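Local coordinates for protein acetyltransferase of GNAT family (Staphylococcus aureus subsp. aureus Mu50, PDB 3D8P) that probably transfers an acetyl group from acetyl-coenzyme A to an amine acceptor, as a member of the GNAT acetyltransferase family, at residues F129-G134 against R155-N160; G67-I72 against K98-V103; N77-K82 against Q110-I115; I72-N77 against P144-K149. All coordinates share one frame; numbering follows the deposited sequence.

Contact 1: F129-G134 against R155-N160; sequences FYSNNG and RFYYRN. With EDO (1,2-ethanediol), chain F.
Arg159 lies stretched along the turn at Asn133 and Gly134, and this is where the contact is packed tightly. With CG anti to the backbone N (chi1 175°) and the chain extended to NE, its aliphatic part lies along Gly134, CG meeting Gly134 O at 3.4 Å. Further out, CD comes within 3.4 Å of Asn133 O, and the guanidinium NH1 reaches the same Asn133 O at 3.0 Å. Asn133 is itself held from behind: ND2 donates to Phe129 O (2.9 Å, 156° at the hydrogen) and sits over the rim of one face of the Phe129 ring, which ties Asn133 back to the last turn of the helix. In the GNAT fold this is the helix after the fifth strand, laid over the sheet; strand 155-160 pairs beneath it with strand 114-119. Toward Ser131 the packing becomes loose and watery. Ser131 OG approaches Tyr157 CE2 obliquely at 4.0 Å, and a water bridges Ser131 OG (2.8 Å) to the Tyr157 hydroxyl, lying in the plane of that ring; Gln127 is the stronger partner of the hydroxyl. A second water donates to Gly134 O and, weakly, to Asn160 O. Tyr130 OH shares a hydrogen bond of 3.1 Å with O2 of an ethanediol, probably from the crystallisation liquor, at the edge of its ring; the same molecule also binds Thr119 OG1 and Met84 O.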
# COMPACT_ATOMS: atom_id res chain seq x y z
N PHE A 129 -10.60 -2.14 7.69
CA PHE A 129 -10.67 -1.48 6.38
C PHE A 129 -10.60 -2.50 5.23
O PHE A 129 -11.42 -2.46 4.32
CB PHE A 129 -9.54 -0.44 6.21
CG PHE A 129 -9.47 0.13 4.81
CD1 PHE A 129 -10.31 1.17 4.43
CD2 PHE A 129 -8.59 -0.39 3.88
CE1 PHE A 129 -10.26 1.69 3.14
CE2 PHE A 129 -8.53 0.12 2.59
CZ PHE A 129 -9.37 1.16 2.21
N TYR A 130 -9.63 -3.40 5.28
CA TYR A 130 -9.50 -4.40 4.22
C TYR A 130 -10.73 -5.31 4.18
O TYR A 130 -11.25 -5.56 3.11
CB TYR A 130 -8.22 -5.23 4.37
CG TYR A 130 -6.95 -4.40 4.37
CD1 TYR A 130 -6.67 -3.55 3.31
CD2 TYR A 130 -6.02 -4.50 5.40
CE1 TYR A 130 -5.52 -2.80 3.29
CE2 TYR A 130 -4.86 -3.74 5.37
CZ TYR A 130 -4.62 -2.88 4.31
OH TYR A 130 -3.47 -2.11 4.24
N SER A 131 -11.20 -5.75 5.34
CA SER A 131 -12.38 -6.60 5.43
C SER A 131 -13.64 -5.93 4.89
O SER A 131 -14.54 -6.61 4.41
CB SER A 131 -12.64 -6.98 6.89
OG SER A 131 -11.61 -7.81 7.38
N ASN A 132 -13.71 -4.61 5.02
CA ASN A 132 -14.85 -3.84 4.56
C ASN A 132 -14.72 -3.41 3.10
O ASN A 132 -15.68 -2.88 2.52
CB ASN A 132 -15.04 -2.60 5.44
CG ASN A 132 -15.50 -2.95 6.84
OD1 ASN A 132 -16.15 -3.96 7.07
ND2 ASN A 132 -15.16 -2.09 7.79
N ASN A 133 -13.54 -3.66 2.51
CA ASN A 133 -13.27 -3.30 1.13
C ASN A 133 -12.85 -4.45 0.23
O ASN A 133 -11.94 -4.32 -0.58
CB ASN A 133 -12.27 -2.13 1.09
CG ASN A 133 -12.92 -0.83 1.52
OD1 ASN A 133 -13.67 -0.23 0.76
ND2 ASN A 133 -12.67 -0.41 2.76
N GLY A 134 -13.54 -5.58 0.38
CA GLY A 134 -13.48 -6.70 -0.56
C GLY A 134 -12.40 -7.74 -0.35
O GLY A 134 -12.20 -8.61 -1.19
N ARG A 155 -0.86 -11.28 9.27
CA ARG A 155 -2.24 -11.40 8.79
C ARG A 155 -2.20 -11.21 7.28
O ARG A 155 -1.52 -10.28 6.78
CB ARG A 155 -3.18 -10.37 9.43
CG ARG A 155 -3.21 -10.31 10.98
CD ARG A 155 -4.12 -11.32 11.62
NE ARG A 155 -5.52 -11.09 11.28
CZ ARG A 155 -6.43 -10.45 12.01
NH1 ARG A 155 -6.14 -9.89 13.18
NH2 ARG A 155 -7.67 -10.37 11.55
N PHE A 156 -2.91 -12.08 6.57
CA PHE A 156 -2.88 -12.09 5.10
C PHE A 156 -4.27 -12.00 4.52
O PHE A 156 -5.21 -12.54 5.07
CB PHE A 156 -2.16 -13.35 4.58
CG PHE A 156 -0.78 -13.47 5.11
CD1 PHE A 156 0.27 -12.73 4.53
CD2 PHE A 156 -0.53 -14.24 6.23
CE1 PHE A 156 1.55 -12.80 5.07
CE2 PHE A 156 0.73 -14.28 6.80
CZ PHE A 156 1.78 -13.59 6.19
N TYR A 157 -4.39 -11.31 3.40
CA TYR A 157 -5.66 -11.06 2.79
C TYR A 157 -5.57 -11.12 1.27
O TYR A 157 -4.50 -11.02 0.69
CB TYR A 157 -6.20 -9.69 3.22
CG TYR A 157 -6.49 -9.52 4.68
CD1 TYR A 157 -5.48 -9.15 5.56
CD2 TYR A 157 -7.77 -9.68 5.18
CE1 TYR A 157 -5.74 -8.97 6.93
CE2 TYR A 157 -8.04 -9.48 6.55
CZ TYR A 157 -7.02 -9.13 7.40
OH TYR A 157 -7.25 -8.95 8.74
N TYR A 158 -6.73 -11.31 0.64
CA TYR A 158 -6.84 -11.37 -0.80
C TYR A 158 -8.17 -10.75 -1.25
O TYR A 158 -9.22 -10.95 -0.65
CB TYR A 158 -6.72 -12.81 -1.34
CG TYR A 158 -6.96 -12.91 -2.84
CD1 TYR A 158 -5.95 -12.65 -3.75
CD2 TYR A 158 -8.21 -13.28 -3.34
CE1 TYR A 158 -6.19 -12.73 -5.14
CE2 TYR A 158 -8.46 -13.37 -4.70
CZ TYR A 158 -7.44 -13.08 -5.60
OH TYR A 158 -7.68 -13.19 -6.95
N ARG A 159 -8.08 -9.96 -2.32
CA ARG A 159 -9.22 -9.41 -2.98
C ARG A 159 -9.18 -9.82 -4.43
O ARG A 159 -8.22 -9.53 -5.13
CB ARG A 159 -9.24 -7.88 -2.92
CG ARG A 159 -10.39 -7.29 -3.72
CD ARG A 159 -10.70 -5.86 -3.34
NE ARG A 159 -11.78 -5.34 -4.18
CZ ARG A 159 -12.22 -4.09 -4.15
NH1 ARG A 159 -11.69 -3.19 -3.33
NH2 ARG A 159 -13.18 -3.72 -4.97
N ASN A 160 -10.23 -10.49 -4.86
CA ASN A 160 -10.42 -10.91 -6.23
C ASN A 160 -10.99 -9.78 -7.07
O ASN A 160 -11.97 -9.14 -6.68
CB ASN A 160 -11.42 -12.06 -6.31
CG ASN A 160 -11.31 -12.83 -7.62
OD1 ASN A 160 -10.24 -13.40 -7.92
ND2 ASN A 160 -12.41 -12.88 -8.38
C1 EDO F . -0.32 -0.53 6.92
O1 EDO F . 0.31 -0.53 5.63
C2 EDO F . -1.68 -1.19 6.87
O2 EDO F . -1.54 -2.60 6.61
O HOH W 1 -10.16 -8.80 9.58
O HOH W 2 -13.68 -9.17 -3.63

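Contact 2: G67-I72 against K98-V103; sequences GTIGLI and KLLDKV
Ile69 rises from the strand into the angle between Leu99 and Val103, and these three residues supply most of the buried surface. Its two branches divide the work. CG2 presses on Val103 CG2 at 3.5 Å, closer than methyl groups usually sit, while also touching Leu99 CD2 at 4.0 Å. CD1, carried at the end of an extended chain whose CG1 lies opposite the backbone N (chi1 -157°), passes Val103 CG2 and reaches the helix backbone at Leu100 N (3.8 Å). The side chains of Ile69 and Leu99 run past each other in opposite directions, which lets Leu99 extend down to the strand itself: its CD1 lies 3.6 Å from Thr68 O, close beside Gly67. Val103, one helical turn after Leu99, turns its other methyl, CG1, to Leu71 CD1 at 3.9 Å. The side chains that meet are all apolar, and all the touching residues are buried. The two axes are 8.7 Å apart and diverge by 26°, both running in roughly the same direction, so strand residues two apart meet helix residues four apart. Such a helix, lying roughly along a central strand and covering one face of a mixed sheet, is a hallmark of the alpha/beta core of GNAT acetyltransferases.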
# COMPACT_ATOMS: atom_id res chain seq x y z
N GLY A 67 -1.52 10.49 2.14
CA GLY A 67 -1.74 9.09 2.00
C GLY A 67 -0.86 8.45 0.94
O GLY A 67 -0.36 9.11 0.00
N THR A 68 -0.67 7.14 1.08
CA THR A 68 0.18 6.39 0.16
C THR A 68 -0.41 5.02 -0.12
O THR A 68 -1.16 4.46 0.70
CB THR A 68 1.64 6.19 0.73
OG1 THR A 68 1.59 5.41 1.92
CG2 THR A 68 2.34 7.54 1.02
N ILE A 69 -0.04 4.46 -1.27
CA ILE A 69 -0.43 3.07 -1.59
C ILE A 69 0.48 2.57 -2.70
O ILE A 69 0.67 3.25 -3.69
CB ILE A 69 -1.94 2.94 -1.99
CG1 ILE A 69 -2.46 1.52 -1.77
CG2 ILE A 69 -2.18 3.39 -3.44
CD1 ILE A 69 -3.96 1.39 -2.05
N GLY A 70 1.03 1.39 -2.51
CA GLY A 70 1.87 0.74 -3.50
C GLY A 70 1.31 -0.61 -3.94
O GLY A 70 0.51 -1.23 -3.23
N LEU A 71 1.73 -1.05 -5.11
CA LEU A 71 1.37 -2.35 -5.62
C LEU A 71 2.55 -2.94 -6.34
O LEU A 71 3.18 -2.27 -7.20
CB LEU A 71 0.19 -2.28 -6.61
CG LEU A 71 -0.40 -3.63 -7.05
CD1 LEU A 71 -1.54 -4.09 -6.14
CD2 LEU A 71 -0.86 -3.63 -8.47
N ILE A 72 2.88 -4.20 -6.01
CA ILE A 72 3.83 -4.95 -6.83
C ILE A 72 3.11 -6.03 -7.63
O ILE A 72 2.14 -6.63 -7.19
CB ILE A 72 5.06 -5.54 -6.05
CG1 ILE A 72 4.62 -6.50 -4.96
CG2 ILE A 72 5.93 -4.40 -5.48
CD1 ILE A 72 5.75 -7.41 -4.43
N LYS A 98 -10.32 5.96 -1.74
CA LYS A 98 -9.90 6.60 -2.98
C LYS A 98 -8.56 6.05 -3.51
O LYS A 98 -8.39 5.85 -4.72
CB LYS A 98 -9.81 8.12 -2.81
CG LYS A 98 -11.16 8.80 -2.61
N LEU A 99 -7.60 5.84 -2.60
CA LEU A 99 -6.32 5.22 -2.96
C LEU A 99 -6.54 3.81 -3.50
O LEU A 99 -6.07 3.48 -4.59
CB LEU A 99 -5.36 5.17 -1.76
CG LEU A 99 -4.70 6.51 -1.41
CD1 LEU A 99 -4.07 6.45 -0.05
CD2 LEU A 99 -3.69 6.93 -2.48
N LEU A 100 -7.30 2.99 -2.76
CA LEU A 100 -7.59 1.63 -3.19
C LEU A 100 -8.30 1.56 -4.53
O LEU A 100 -7.93 0.79 -5.40
CB LEU A 100 -8.44 0.92 -2.13
CG LEU A 100 -8.69 -0.58 -2.28
CD1 LEU A 100 -7.37 -1.32 -2.47
CD2 LEU A 100 -9.49 -1.10 -1.06
N ASP A 101 -9.34 2.38 -4.68
CA ASP A 101 -10.07 2.49 -5.94
C ASP A 101 -9.16 2.78 -7.14
O ASP A 101 -9.37 2.25 -8.24
CB ASP A 101 -11.12 3.62 -5.83
CG ASP A 101 -12.34 3.23 -4.98
OD1 ASP A 101 -12.55 2.02 -4.70
OD2 ASP A 101 -13.11 4.14 -4.60
N LYS A 102 -8.15 3.64 -6.92
CA LYS A 102 -7.19 3.99 -7.96
C LYS A 102 -6.38 2.78 -8.35
O LYS A 102 -6.13 2.55 -9.53
CB LYS A 102 -6.25 5.09 -7.46
CG LYS A 102 -5.26 5.62 -8.50
CD LYS A 102 -5.95 6.22 -9.69
CE LYS A 102 -4.98 6.96 -10.56
NZ LYS A 102 -5.62 7.43 -11.81
N VAL A 103 -5.94 2.04 -7.35
CA VAL A 103 -5.24 0.77 -7.55
C VAL A 103 -6.17 -0.23 -8.29
O VAL A 103 -5.78 -0.79 -9.30
CB VAL A 103 -4.66 0.19 -6.20
CG1 VAL A 103 -4.18 -1.25 -6.34
CG2 VAL A 103 -3.51 1.06 -5.67

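Contact 3: N77-K82 against Q110-I115; sequences NMSALK and QNIDGI
Asn77 and Asp113 meet where the two strands of a beta-alpha-beta crossover begin: strand 78-86 and strand 114-119 start out side by side after helix 95-109 has carried the chain across. The backbone supplies the first tie, in which Asp113 N donates to Asn77 O at 2.9 Å (163° at the hydrogen). Getting there requires a sharp exit from the helix, made by Asn111 with positive phi as the C-prime residue of a Schellman motif that bonds Ile112 N back to Cys107 O. Ser79 supplies the second tie. With OG tucked between its own N and carbonyl carbon (chi1 64°), the hydroxyl donates to Gly114 O at 2.7 Å, from a little out of the carbonyl plane. Methyl and methylene groups flank the hydroxyl: Ile112 CG2 and Ile115 CG1 each lie 3.5 Å from Ser79 OG. Beyond them, Ile115 CG2 packs on Leu81 CB at 3.8 Å. Met78, present as selenomethionine, folds back on the other face of the sheet, its SE lying 3.7 Å from Gly114 N. The chemistry implies that where these strands begin, pairing does not rest on backbone amides alone: a buried serine hydroxyl donates to a strand carbonyl among apolar neighbours, a side-chain bond beside the backbone one.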
# COMPACT_ATOMS: atom_id res chain seq x y z
N ASN A 77 -0.36 -13.23 -13.03
CA ASN A 77 -1.23 -12.07 -13.07
C ASN A 77 -1.84 -11.66 -11.74
O ASN A 77 -2.91 -11.05 -11.71
CB ASN A 77 -2.32 -12.23 -14.14
CG ASN A 77 -1.74 -12.38 -15.51
OD1 ASN A 77 -0.84 -11.63 -15.90
ND2 ASN A 77 -2.21 -13.38 -16.25
N MSE A 78 -1.13 -11.95 -10.65
CA MSE A 78 -1.56 -11.50 -9.36
C MSE A 78 -0.71 -10.28 -8.94
O MSE A 78 0.17 -9.84 -9.67
CB MSE A 78 -1.47 -12.64 -8.35
CG MSE A 78 -2.38 -13.83 -8.66
SE MSE A 78 -4.23 -13.29 -8.48
CE MSE A 78 -5.07 -15.00 -8.21
N SER A 79 -1.00 -9.74 -7.77
CA SER A 79 -0.31 -8.54 -7.28
C SER A 79 -0.31 -8.53 -5.76
O SER A 79 -1.07 -9.27 -5.13
CB SER A 79 -1.02 -7.30 -7.79
OG SER A 79 -2.33 -7.22 -7.25
N ALA A 80 0.57 -7.70 -5.19
CA ALA A 80 0.64 -7.48 -3.76
C ALA A 80 0.56 -5.98 -3.42
O ALA A 80 1.31 -5.15 -3.98
CB ALA A 80 1.92 -8.08 -3.21
N LEU A 81 -0.33 -5.66 -2.49
CA LEU A 81 -0.49 -4.29 -1.98
C LEU A 81 0.61 -4.02 -0.95
O LEU A 81 0.94 -4.88 -0.15
CB LEU A 81 -1.88 -4.09 -1.39
CG LEU A 81 -2.45 -2.68 -1.34
CD1 LEU A 81 -2.80 -2.18 -2.75
CD2 LEU A 81 -3.68 -2.60 -0.44
N LYS A 82 1.20 -2.83 -1.02
CA LYS A 82 2.27 -2.41 -0.15
C LYS A 82 2.12 -0.98 0.32
O LYS A 82 1.50 -0.15 -0.36
CB LYS A 82 3.61 -2.56 -0.84
CG LYS A 82 3.85 -3.96 -1.42
CD LYS A 82 5.24 -4.45 -1.17
CE LYS A 82 5.34 -5.12 0.17
NZ LYS A 82 4.68 -6.47 0.15
N GLN A 110 -4.59 -3.14 -16.40
CA GLN A 110 -3.38 -3.92 -16.61
C GLN A 110 -3.56 -5.44 -16.53
O GLN A 110 -2.57 -6.17 -16.50
CB GLN A 110 -2.29 -3.42 -15.66
CG GLN A 110 -1.83 -2.01 -16.04
CD GLN A 110 -0.88 -1.38 -15.04
OE1 GLN A 110 -0.31 -2.06 -14.19
NE2 GLN A 110 -0.72 -0.05 -15.15
N ASN A 111 -4.80 -5.91 -16.56
CA ASN A 111 -5.13 -7.35 -16.51
C ASN A 111 -4.62 -8.11 -15.28
O ASN A 111 -4.15 -9.25 -15.38
CB ASN A 111 -4.67 -8.02 -17.82
CG ASN A 111 -5.38 -7.44 -19.03
OD1 ASN A 111 -6.61 -7.50 -19.12
ND2 ASN A 111 -4.61 -6.86 -19.96
N ILE A 112 -4.71 -7.46 -14.13
CA ILE A 112 -4.34 -8.08 -12.86
C ILE A 112 -5.63 -8.64 -12.28
O ILE A 112 -6.63 -7.94 -12.16
CB ILE A 112 -3.64 -7.09 -11.91
CG1 ILE A 112 -2.26 -6.75 -12.48
CG2 ILE A 112 -3.52 -7.66 -10.50
CD1 ILE A 112 -1.57 -5.61 -11.76
N ASP A 113 -5.59 -9.92 -11.94
CA ASP A 113 -6.73 -10.68 -11.46
C ASP A 113 -7.03 -10.56 -9.97
O ASP A 113 -8.16 -10.83 -9.54
CB ASP A 113 -6.51 -12.15 -11.79
CG ASP A 113 -6.63 -12.42 -13.28
OD1 ASP A 113 -7.41 -11.70 -13.92
OD2 ASP A 113 -5.95 -13.32 -13.80
N GLY A 114 -6.05 -10.13 -9.19
CA GLY A 114 -6.25 -10.10 -7.76
C GLY A 114 -5.14 -9.42 -7.04
O GLY A 114 -4.10 -9.22 -7.62
N ILE A 115 -5.38 -9.15 -5.76
CA ILE A 115 -4.50 -8.41 -4.88
C ILE A 115 -4.37 -9.13 -3.55
O ILE A 115 -5.37 -9.31 -2.83
CB ILE A 115 -5.07 -6.96 -4.59
CG1 ILE A 115 -5.38 -6.21 -5.90
CG2 ILE A 115 -4.09 -6.16 -3.70
CD1 ILE A 115 -6.00 -4.83 -5.71

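Contact 4: I72-N77 against P144-K149; sequences IRLDNN and PSSFPK
Leu74 and Ser146 bring together two connections at one rim of the GNAT sheet: the hairpin loop joining strands 65-73 and 78-86, and a type I beta turn from Pro144 to Phe147 in the long segment before the last strand. Leu74 leans into the turn with its CG opposite the carbonyl carbon (chi1 -53°), and its two methyls part. The side chains of Leu74 and Phe147 cross obliquely, CD1 going to the edge of the Phe147 ring, near the ring plane, and touching Phe147 CB at 4.1 Å and Pro144 CG at 4.2 Å. CD2 lies against the turn's backbone, 3.5 Å from Ser146 O. Ile72 and Pro148 reach toward each other, CD1 to CG at 3.8 Å. Thus Ile72, at the strand end, and Leu74, just past it, meet the turn and the proline that follows it, while Phe147 continues inward to Ala80 and Tyr116 of the sheet. Within the hairpin loop, Arg73 NH2 donates to Asn77 OD1 at 2.9 Å, the oxygen lying in the guanidinium plane; Arg73 NH1 donates outward to Gln110 O, tying the hairpin to the end of helix 95-109. One polar bond joins the hairpin loop to the turn. Ser146 OG, set between its own backbone N and carbonyl carbon, accepts a hydrogen bond from Asp75 N at 3.0 Å, with 156° at the hydrogen, and packs against Leu74 CB at 3.5 Å.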
# COMPACT_ATOMS: atom_id res chain seq x y z
N ILE A 72 2.88 -4.20 -6.01
CA ILE A 72 3.83 -4.95 -6.83
C ILE A 72 3.11 -6.03 -7.63
O ILE A 72 2.14 -6.63 -7.19
CB ILE A 72 5.06 -5.54 -6.05
CG1 ILE A 72 4.62 -6.50 -4.96
CG2 ILE A 72 5.93 -4.40 -5.48
CD1 ILE A 72 5.75 -7.41 -4.43
N ARG A 73 3.63 -6.27 -8.81
CA ARG A 73 3.13 -7.29 -9.68
C ARG A 73 3.82 -8.64 -9.39
O ARG A 73 5.03 -8.72 -9.32
CB ARG A 73 3.32 -6.84 -11.13
CG ARG A 73 2.80 -7.84 -12.10
CD ARG A 73 2.30 -7.22 -13.37
NE ARG A 73 1.40 -8.18 -14.02
CZ ARG A 73 0.49 -7.86 -14.94
NH1 ARG A 73 0.35 -6.59 -15.32
NH2 ARG A 73 -0.28 -8.81 -15.46
N LEU A 74 3.02 -9.69 -9.19
CA LEU A 74 3.54 -11.05 -8.93
C LEU A 74 3.44 -11.85 -10.20
O LEU A 74 3.02 -11.32 -11.20
CB LEU A 74 2.69 -11.73 -7.86
CG LEU A 74 2.47 -11.00 -6.54
CD1 LEU A 74 1.64 -11.92 -5.64
CD2 LEU A 74 3.83 -10.59 -5.90
N ASP A 75 3.84 -13.13 -10.16
CA ASP A 75 3.64 -14.05 -11.30
C ASP A 75 2.14 -14.40 -11.42
O ASP A 75 1.37 -14.13 -10.52
CB ASP A 75 4.44 -15.36 -11.13
CG ASP A 75 4.76 -16.06 -12.47
OD1 ASP A 75 4.38 -15.56 -13.56
OD2 ASP A 75 5.42 -17.12 -12.45
N ASN A 76 1.74 -14.97 -12.55
CA ASN A 76 0.39 -15.52 -12.71
C ASN A 76 -0.71 -14.43 -12.58
O ASN A 76 -1.81 -14.68 -12.06
CB ASN A 76 0.19 -16.67 -11.70
CG ASN A 76 -1.15 -17.43 -11.88
OD1 ASN A 76 -1.50 -17.89 -12.98
ND2 ASN A 76 -1.86 -17.62 -10.77
N ASN A 77 -0.36 -13.23 -13.03
CA ASN A 77 -1.23 -12.07 -13.07
C ASN A 77 -1.84 -11.66 -11.74
O ASN A 77 -2.91 -11.05 -11.71
CB ASN A 77 -2.32 -12.23 -14.14
CG ASN A 77 -1.74 -12.38 -15.51
OD1 ASN A 77 -0.84 -11.63 -15.90
ND2 ASN A 77 -2.21 -13.38 -16.25
N PRO A 144 0.70 -17.44 -2.78
CA PRO A 144 1.43 -18.01 -3.91
C PRO A 144 2.94 -17.90 -3.71
O PRO A 144 3.39 -17.08 -2.92
CB PRO A 144 0.97 -17.15 -5.08
CG PRO A 144 0.62 -15.88 -4.49
CD PRO A 144 0.08 -16.15 -3.15
N SER A 145 3.71 -18.71 -4.42
CA SER A 145 5.17 -18.72 -4.26
C SER A 145 5.90 -17.39 -4.58
O SER A 145 6.97 -17.16 -4.05
CB SER A 145 5.79 -19.85 -5.07
OG SER A 145 5.53 -19.64 -6.46
N SER A 146 5.35 -16.54 -5.44
CA SER A 146 6.04 -15.28 -5.77
C SER A 146 5.66 -14.15 -4.86
O SER A 146 6.16 -13.03 -5.01
CB SER A 146 5.85 -14.86 -7.26
OG SER A 146 4.49 -14.68 -7.62
N PHE A 147 4.76 -14.43 -3.91
CA PHE A 147 4.42 -13.46 -2.92
C PHE A 147 5.58 -13.42 -1.91
O PHE A 147 5.90 -14.45 -1.31
CB PHE A 147 3.08 -13.79 -2.25
CG PHE A 147 2.71 -12.84 -1.14
CD1 PHE A 147 3.19 -13.02 0.15
CD2 PHE A 147 1.88 -11.75 -1.39
CE1 PHE A 147 2.87 -12.12 1.17
CE2 PHE A 147 1.54 -10.84 -0.36
CZ PHE A 147 2.04 -11.03 0.90
N PRO A 148 6.21 -12.23 -1.72
CA PRO A 148 7.33 -12.15 -0.79
C PRO A 148 6.87 -12.23 0.66
O PRO A 148 6.13 -11.36 1.09
CB PRO A 148 7.94 -10.76 -1.08
CG PRO A 148 7.18 -10.17 -2.19
CD PRO A 148 5.90 -10.93 -2.33
N LYS A 149 7.31 -13.23 1.40
CA LYS A 149 6.84 -13.36 2.79
C LYS A 149 7.72 -12.51 3.73
O LYS A 149 8.94 -12.53 3.62
CB LYS A 149 6.77 -14.84 3.24
CG LYS A 149 5.57 -15.63 2.64
CD LYS A 149 5.38 -17.02 3.27

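Overall arrangement
All four contacts are built on one mixed sheet. Contacts 3 and 4, with centres about 8 Å apart, share Asn77 and the same rim, and Ile72 N probably bonds to Ala80 O (2.7 Å) between their strands. Contact 2, its centre about 6 Å from that of the chain, lies in the core and meets contact 1 where Leu100 CD2 touches Asn133 CB at 3.7 Å. Arg159 N of contact 1 probably bonds to Ile115 O of contact 3 (2.8 Å). Strands 78-86 and 114-119, which begin side by side at contact 3, reach Met84 and Thr119 further along, where the ethanediol sits; the site may correspond to the cleft where relatives bind acetyl-coenzyme A.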